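Long-range contact in aminotransferase class I and II (Anaerococcus prevotii, PDB 4EMY), which binds pyridoxal 5'-phosphate and probably works, as a homodimer, as a transaminase of the class I aminotransferase family: residues F357-V370 with I381-G393. Residues are numbered along the deposited sequence; the frame is centred on the assembly and turned at random.
Sequences FFTFIPTDKAFDIV and IPSAKGIRVAICG
Val389 O is gripped from several sides: Thr359 N donates a hydrogen bond to it (3.0 Å) in the carbonyl plane, Phe358 CA adds a CA-H...O contact, and Ile391 N, from its own segment, a weak bond. This belongs to the antiparallel pairing of strands 359-362 and 386-389, in the small C-terminal domain of a fold-type I PLP enzyme. Val389 N returns a bond to Thr359 O. Further along, Ile387 N reaches Ile361 O at 2.8 Å, nearly straight (172° at the hydrogen), while Ile361 N bonds Ile387 O, over which the Phe360 ring packs one face, offset toward its rim. The side chains of Ile361, Thr359, Ile387 and Val389 share one face of the sheet, where Phe339 of helix 315-345 and Leu406 of helix 399-411 pack against it; Phe360 and Arg388 project from the other. With chi1 at -167° the Arg388 chain sets off opposite the backbone N, and a bend at chi3 brings the guanidinium flat against Phe358, centres 3.8 Å apart and planes at 15°. Phe357 CB sits over the opposite face of that ring. Arg388 NH1 donates to Asn190 OD1, of a cofactor-binding residue, and NH2 to Ala43 O, a setting consistent with that of the arginine that receives the substrate carboxylate in class I aminotransferases. A leucine in its place would probably leave Asn190 OD1 and Ala43 O without these donors and the Phe358 ring without the flat guanidinium stacked on it. Toward the other end, Pro382 presses CB onto a face of the Phe367 ring, 4.0 Å from the centroid, and Val370 CG1 touches Pro382 CG, tying helix 366-375 to the sheet. Deeper under that helix, Ile369 CG2 packs on Ile387 CD1 at 3.5 Å.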
loop_
_atom_site.group_PDB
_atom_site.type_symbol
_atom_site.label_atom_id
_atom_site.label_comp_id
_atom_site.label_asym_id
_atom_site.label_seq_id
_atom_site.Cartn_x
_atom_site.Cartn_y
_atom_site.Cartn_z
ATOM N N PHE A 357 -2.247 11.649 20.682
ATOM C CA PHE A 357 -3.517 12.220 20.220
ATOM C C PHE A 357 -4.661 11.950 21.186
ATOM O O PHE A 357 -5.764 12.484 21.022
ATOM C CB PHE A 357 -3.891 11.653 18.843
ATOM C CG PHE A 357 -3.370 12.455 17.677
ATOM C CD1 PHE A 357 -2.224 13.238 17.789
ATOM C CD2 PHE A 357 -4.019 12.399 16.449
ATOM C CE1 PHE A 357 -1.753 13.969 16.708
ATOM C CE2 PHE A 357 -3.551 13.125 15.363
ATOM C CZ PHE A 357 -2.410 13.903 15.492
ATOM N N PHE A 358 -4.395 11.120 22.191
ATOM C CA PHE A 358 -5.445 10.627 23.063
ATOM C C PHE A 358 -5.014 10.678 24.513
ATOM O O PHE A 358 -3.841 10.451 24.819
ATOM C CB PHE A 358 -5.790 9.176 22.718
ATOM C CG PHE A 358 -5.935 8.907 21.246
ATOM C CD1 PHE A 358 -4.851 8.443 20.503
ATOM C CD2 PHE A 358 -7.153 9.098 20.607
ATOM C CE1 PHE A 358 -4.975 8.184 19.148
ATOM C CE2 PHE A 358 -7.282 8.842 19.249
ATOM C CZ PHE A 358 -6.192 8.381 18.520
ATOM N N THR A 359 -5.969 10.985 25.390
ATOM C CA THR A 359 -5.823 10.811 26.831
ATOM C C THR A 359 -6.716 9.644 27.221
ATOM O O THR A 359 -7.730 9.396 26.565
ATOM C CB THR A 359 -6.290 12.050 27.614
ATOM O OG1 THR A 359 -7.626 12.383 27.224
ATOM C CG2 THR A 359 -5.375 13.234 27.363
ATOM N N PHE A 360 -6.365 8.934 28.285
ATOM C CA PHE A 360 -7.087 7.708 28.609
ATOM C C PHE A 360 -7.591 7.650 30.038
ATOM O O PHE A 360 -6.832 7.829 30.993
ATOM C CB PHE A 360 -6.222 6.486 28.306
ATOM C CG PHE A 360 -6.999 5.216 28.126
ATOM C CD1 PHE A 360 -7.193 4.344 29.192
ATOM C CD2 PHE A 360 -7.523 4.879 26.884
ATOM C CE1 PHE A 360 -7.896 3.163 29.024
ATOM C CE2 PHE A 360 -8.232 3.700 26.708
ATOM C CZ PHE A 360 -8.416 2.842 27.779
ATOM N N ILE A 361 -8.888 7.387 30.163
ATOM C CA ILE A 361 -9.520 7.146 31.450
ATOM C C ILE A 361 -9.699 5.640 31.653
ATOM O O ILE A 361 -10.496 5.005 30.962
ATOM C CB ILE A 361 -10.864 7.902 31.580
ATOM C CG1 ILE A 361 -10.623 9.366 31.946
ATOM C CG2 ILE A 361 -11.720 7.303 32.681
ATOM C CD1 ILE A 361 -10.290 10.272 30.785
ATOM N N PRO A 362 -8.932 5.059 32.587
ATOM C CA PRO A 362 -9.115 3.645 32.923
ATOM C C PRO A 362 -10.417 3.398 33.701
ATOM O O PRO A 362 -10.783 4.186 34.579
ATOM C CB PRO A 362 -7.887 3.320 33.776
ATOM C CG PRO A 362 -7.446 4.630 34.332
ATOM C CD PRO A 362 -7.806 5.669 33.318
ATOM N N THR A 363 -11.110 2.317 33.342
ATOM C CA THR A 363 -12.382 1.914 33.955
ATOM C C THR A 363 -12.817 0.541 33.442
ATOM O O THR A 363 -12.410 0.113 32.357
ATOM C CB THR A 363 -13.525 2.927 33.695
ATOM O OG1 THR A 363 -14.773 2.347 34.094
ATOM C CG2 THR A 363 -13.611 3.313 32.219
ATOM N N ASP A 364 -13.656 -0.140 34.217
ATOM C CA ASP A 364 -14.173 -1.433 33.800
ATOM C C ASP A 364 -15.609 -1.368 33.262
ATOM O O ASP A 364 -16.115 -2.346 32.708
ATOM C CB ASP A 364 -14.058 -2.453 34.934
ATOM C CG ASP A 364 -13.815 -3.867 34.421
ATOM O OD1 ASP A 364 -13.736 -4.799 35.257
ATOM O OD2 ASP A 364 -13.692 -4.046 33.182
ATOM N N LYS A 365 -16.254 -0.212 33.419
ATOM C CA LYS A 365 -17.627 -0.010 32.936
ATOM C C LYS A 365 -17.664 0.848 31.659
ATOM O O LYS A 365 -18.658 1.526 31.381
ATOM C CB LYS A 365 -18.505 0.603 34.041
ATOM C CG LYS A 365 -18.676 -0.288 35.269
ATOM C CD LYS A 365 -19.202 0.484 36.477
ATOM C CE LYS A 365 -18.976 -0.294 37.773
ATOM N NZ LYS A 365 -19.548 0.367 38.983
ATOM N N ALA A 366 -16.588 0.786 30.879
ATOM C CA ALA A 366 -16.389 1.687 29.742
ATOM C C ALA A 366 -17.531 1.677 28.728
ATOM O O ALA A 366 -17.927 2.733 28.223
ATOM C CB ALA A 366 -15.064 1.393 29.054
ATOM N N PHE A 367 -18.053 0.487 28.436
ATOM C CA PHE A 367 -19.149 0.338 27.475
ATOM C C PHE A 367 -20.461 0.906 28.004
ATOM O O PHE A 367 -21.272 1.429 27.239
ATOM C CB PHE A 367 -19.323 -1.124 27.065
ATOM C CG PHE A 367 -18.264 -1.613 26.124
ATOM C CD1 PHE A 367 -17.206 -2.389 26.586
ATOM C CD2 PHE A 367 -18.314 -1.289 24.769
ATOM C CE1 PHE A 367 -16.221 -2.839 25.713
ATOM C CE2 PHE A 367 -17.334 -1.736 23.892
ATOM C CZ PHE A 367 -16.285 -2.511 24.363
ATOM N N ASP A 368 -20.650 0.803 29.316
ATOM C CA ASP A 368 -21.840 1.306 29.983
ATOM C C ASP A 368 -21.805 2.828 30.108
ATOM O O ASP A 368 -22.828 3.492 29.949
ATOM C CB ASP A 368 -21.949 0.676 31.368
ATOM C CG ASP A 368 -23.377 0.585 31.857
ATOM O OD1 ASP A 368 -24.176 -0.133 31.211
ATOM O OD2 ASP A 368 -23.693 1.216 32.894
ATOM N N ILE A 369 -20.618 3.364 30.393
ATOM C CA ILE A 369 -20.400 4.805 30.552
ATOM C C ILE A 369 -20.642 5.564 29.243
ATOM O O ILE A 369 -21.298 6.608 29.226
ATOM C CB ILE A 369 -18.978 5.106 31.089
ATOM C CG1 ILE A 369 -18.826 4.593 32.527
ATOM C CG2 ILE A 369 -18.675 6.600 31.029
ATOM C CD1 ILE A 369 -17.404 4.571 33.053
ATOM N N VAL A 370 -20.120 5.026 28.149
ATOM C CA VAL A 370 -20.228 5.676 26.852
ATOM C C VAL A 370 -21.671 5.631 26.309
ATOM O O VAL A 370 -22.023 6.412 25.428
ATOM C CB VAL A 370 -19.168 5.126 25.855
ATOM C CG1 VAL A 370 -19.541 3.740 25.337
ATOM C CG2 VAL A 370 -18.923 6.104 24.709
ATOM N N ILE A 381 -14.219 6.401 22.481
ATOM C CA ILE A 381 -14.051 4.986 22.135
ATOM C C ILE A 381 -13.853 4.117 23.380
ATOM O O ILE A 381 -12.882 4.304 24.119
ATOM C CB ILE A 381 -12.891 4.760 21.131
ATOM C CG1 ILE A 381 -12.997 5.706 19.920
ATOM C CG2 ILE A 381 -12.829 3.303 20.692
ATOM C CD1 ILE A 381 -14.279 5.614 19.116
ATOM N N PRO A 382 -14.782 3.171 23.618
ATOM C CA PRO A 382 -14.707 2.247 24.745
ATOM C C PRO A 382 -13.848 1.024 24.468
ATOM O O PRO A 382 -13.754 0.575 23.323
ATOM C CB PRO A 382 -16.155 1.798 24.907
ATOM C CG PRO A 382 -16.703 1.841 23.524
ATOM C CD PRO A 382 -16.048 3.027 22.875
ATOM N N SER A 383 -13.230 0.486 25.515
ATOM C CA SER A 383 -12.584 -0.819 25.442
ATOM C C SER A 383 -12.645 -1.505 26.803
ATOM O O SER A 383 -13.078 -0.899 27.791
ATOM C CB SER A 383 -11.137 -0.688 24.967
ATOM O OG SER A 383 -10.357 0.012 25.918
ATOM N N ALA A 384 -12.204 -2.764 26.850
ATOM C CA ALA A 384 -12.185 -3.538 28.088
ATOM C C ALA A 384 -11.351 -2.844 29.156
ATOM O O ALA A 384 -11.504 -3.113 30.344
ATOM C CB ALA A 384 -11.655 -4.934 27.826
ATOM N N LYS A 385 -10.489 -1.931 28.714
ATOM C CA LYS A 385 -9.563 -1.220 29.586
ATOM C C LYS A 385 -10.062 0.166 29.999
ATOM O O LYS A 385 -9.726 0.655 31.075
ATOM C CB LYS A 385 -8.190 -1.109 28.913
ATOM C CG LYS A 385 -7.447 -2.426 28.755
ATOM C CD LYS A 385 -6.844 -2.880 30.075
ATOM C CE LYS A 385 -5.824 -3.990 29.878
ATOM N NZ LYS A 385 -6.437 -5.313 29.569
ATOM N N GLY A 386 -10.847 0.808 29.146
ATOM C CA GLY A 386 -11.429 2.101 29.511
ATOM C C GLY A 386 -11.923 2.964 28.367
ATOM O O GLY A 386 -12.385 2.464 27.337
ATOM N N ILE A 387 -11.818 4.271 28.555
ATOM C CA ILE A 387 -12.299 5.226 27.575
ATOM C C ILE A 387 -11.137 5.997 26.960
ATOM O O ILE A 387 -10.284 6.538 27.673
ATOM C CB ILE A 387 -13.327 6.187 28.202
ATOM C CG1 ILE A 387 -14.609 5.428 28.550
ATOM C CG2 ILE A 387 -13.635 7.348 27.265
ATOM C CD1 ILE A 387 -15.494 6.143 29.546
ATOM N N ARG A 388 -11.108 6.033 25.631
ATOM C CA ARG A 388 -10.102 6.791 24.909
ATOM C C ARG A 388 -10.689 8.109 24.412
ATOM O O ARG A 388 -11.639 8.124 23.626
ATOM C CB ARG A 388 -9.544 5.976 23.748
ATOM C CG ARG A 388 -8.282 6.568 23.155
ATOM C CD ARG A 388 -7.912 5.889 21.854
ATOM N NE ARG A 388 -8.831 6.228 20.773
ATOM C CZ ARG A 388 -8.643 5.892 19.501
ATOM N NH1 ARG A 388 -7.563 5.216 19.140
ATOM N NH2 ARG A 388 -9.531 6.245 18.586
ATOM N N VAL A 389 -10.107 9.207 24.879
ATOM C CA VAL A 389 -10.587 10.548 24.567
ATOM C C VAL A 389 -9.671 11.157 23.521
ATOM O O VAL A 389 -8.506 11.447 23.807
ATOM C CB VAL A 389 -10.607 11.438 25.829
ATOM C CG1 VAL A 389 -11.186 12.807 25.518
ATOM C CG2 VAL A 389 -11.402 10.769 26.937
ATOM N N ALA A 390 -10.192 11.339 22.310
ATOM C CA ALA A 390 -9.388 11.859 21.209
ATOM C C ALA A 390 -9.208 13.353 21.360
ATOM O O ALA A 390 -9.848 14.160 20.680
ATOM C CB ALA A 390 -10.012 11.515 19.865
ATOM N N ILE A 391 -8.310 13.716 22.261
ATOM C CA ILE A 391 -8.114 15.101 22.629
ATOM C C ILE A 391 -7.664 15.969 21.441
ATOM O O ILE A 391 -7.758 17.191 21.483
ATOM C CB ILE A 391 -7.177 15.200 23.850
ATOM C CG1 ILE A 391 -7.507 16.445 24.658
ATOM C CG2 ILE A 391 -5.704 15.128 23.462
ATOM C CD1 ILE A 391 -6.876 16.441 26.029
ATOM N N CYS A 392 -7.207 15.314 20.379
ATOM C CA CYS A 392 -6.809 15.972 19.136
ATOM C C CYS A 392 -8.000 16.538 18.367
ATOM O O CYS A 392 -7.844 17.443 17.548
ATOM C CB CYS A 392 -6.089 14.966 18.246
ATOM S SG CYS A 392 -7.094 13.515 17.879
ATOM N N GLY A 393 -9.185 15.996 18.621
ATOM C CA GLY A 393 -10.385 16.417 17.905
ATOM C C GLY A 393 -11.154 17.570 18.534
ATOM O O GLY A 393 -11.775 18.364 17.825
#